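Local coordinates for uncharacterized protein (Aeromonas hydrophila J-1, PDB 6R1J) that is one component of a tripartite alpha-pore-forming toxin and probably acts with its two partner proteins to perforate target membranes, at residues Asn188-Glu191 with Gly192-Gln195. The protein carries 3 engineered substitutions. Residues are numbered along the deposited sequence; the frame is centred on the assembly and turned at random.
Sequences NQIE and GQIQ
Q193 meets Q189 and I190 one helical turn back along the same helix. Its amide carries the main side-chain contact of this turn. The NE2 of Q189 donates to OE1 of Q193 at 2.8 Å. The bond is nearly straight, with an N-H...O angle of 167°. It lies in the carbonyl plane of Q193 and uses a lone pair of OE1. It also stays close to the amide plane of Q189, although the two amide planes are turned 67° apart. Q189 reaches this bond by a bend at chi2 (65°), which swings its amide along the helix surface. Q193 instead runs extended beyond CG, and CG passes 3.7 Å from the backbone O of Q189. The other half of the Q193 amide faces I190, with NE2 3.7 Å from CD1 of I190. The glutamine thus pairs with a polar neighbour through OE1 and packs on an apolar one through NE2.

I190 also meets I194, four residues on. CG2 of I190 lies 4.0 Å from CD1 of I194, an apolar contact between the two methyl groups. CG1 of I194 lies 3.2 Å from O of I190, the same atom that accepts from I194 N. E191 contributes mostly through its backbone. Its O accepts from Q195 N at 2.9 Å. The i to i+4 bonds run unbroken from N188 to Q195, as in a regular alpha helix.

This turn belongs to the long helix 163-236. On helix 78-157 of the same chain, E191 touches I131, Q193 touches L127, and I194 touches L127 and Q128. N188, Q189 and Q195 pack on a second subunit, where N188 ND2 is hydrogen-bonded to Q8. The turn therefore joins an intrachain helix pair to a subunit interface.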
# COMPACT_ATOMS: atom_id res chain seq x y z
N ASN A 188 4.50 20.44 5.78
CA ASN A 188 3.41 20.30 4.78
C ASN A 188 4.04 20.02 3.41
O ASN A 188 3.56 19.13 2.68
CB ASN A 188 2.50 21.53 4.74
CG ASN A 188 1.16 21.22 4.07
OD1 ASN A 188 0.37 20.48 4.64
ND2 ASN A 188 0.87 21.83 2.94
N GLN A 189 5.12 20.74 3.11
CA GLN A 189 5.84 20.67 1.82
C GLN A 189 6.38 19.26 1.59
O GLN A 189 6.18 18.72 0.50
CB GLN A 189 6.97 21.71 1.82
CG GLN A 189 7.96 21.60 0.67
CD GLN A 189 7.31 21.88 -0.66
OE1 GLN A 189 6.37 22.66 -0.77
NE2 GLN A 189 7.83 21.22 -1.69
N ILE A 190 7.06 18.70 2.57
CA ILE A 190 7.71 17.37 2.45
C ILE A 190 6.61 16.30 2.40
O ILE A 190 6.77 15.37 1.63
CB ILE A 190 8.75 17.11 3.55
CG1 ILE A 190 9.87 18.16 3.59
CG2 ILE A 190 9.32 15.71 3.43
CD1 ILE A 190 10.88 18.08 2.46
N GLU A 191 5.53 16.45 3.15
CA GLU A 191 4.38 15.49 3.10
C GLU A 191 3.84 15.44 1.66
O GLU A 191 3.59 14.32 1.15
CB GLU A 191 3.25 15.90 4.03
CG GLU A 191 3.60 15.76 5.51
CD GLU A 191 2.54 16.24 6.50
OE1 GLU A 191 1.70 17.10 6.15
OE2 GLU A 191 2.56 15.73 7.63
N GLY A 192 3.62 16.60 1.03
CA GLY A 192 3.14 16.70 -0.36
C GLY A 192 4.10 16.02 -1.35
O GLY A 192 3.63 15.31 -2.28
N GLN A 193 5.40 16.29 -1.22
CA GLN A 193 6.46 15.64 -2.02
C GLN A 193 6.40 14.13 -1.80
O GLN A 193 6.62 13.39 -2.77
CB GLN A 193 7.88 16.04 -1.62
CG GLN A 193 8.30 17.41 -2.17
CD GLN A 193 9.58 17.96 -1.58
OE1 GLN A 193 9.77 19.16 -1.52
NE2 GLN A 193 10.44 17.09 -1.08
N ILE A 194 6.21 13.69 -0.56
CA ILE A 194 6.18 12.22 -0.29
C ILE A 194 4.98 11.63 -1.02
O ILE A 194 5.16 10.63 -1.69
CB ILE A 194 6.11 11.93 1.21
CG1 ILE A 194 7.44 12.24 1.90
CG2 ILE A 194 5.69 10.48 1.45
CD1 ILE A 194 7.30 12.29 3.40
N GLN A 195 3.81 12.24 -0.87
CA GLN A 195 2.53 11.82 -1.51
C GLN A 195 2.70 11.74 -3.04
O GLN A 195 2.35 10.71 -3.66
CB GLN A 195 1.44 12.77 -1.04
CG GLN A 195 0.09 12.63 -1.72
CD GLN A 195 -0.83 13.68 -1.12
OE1 GLN A 195 -1.69 13.39 -0.28
NE2 GLN A 195 -0.60 14.93 -1.46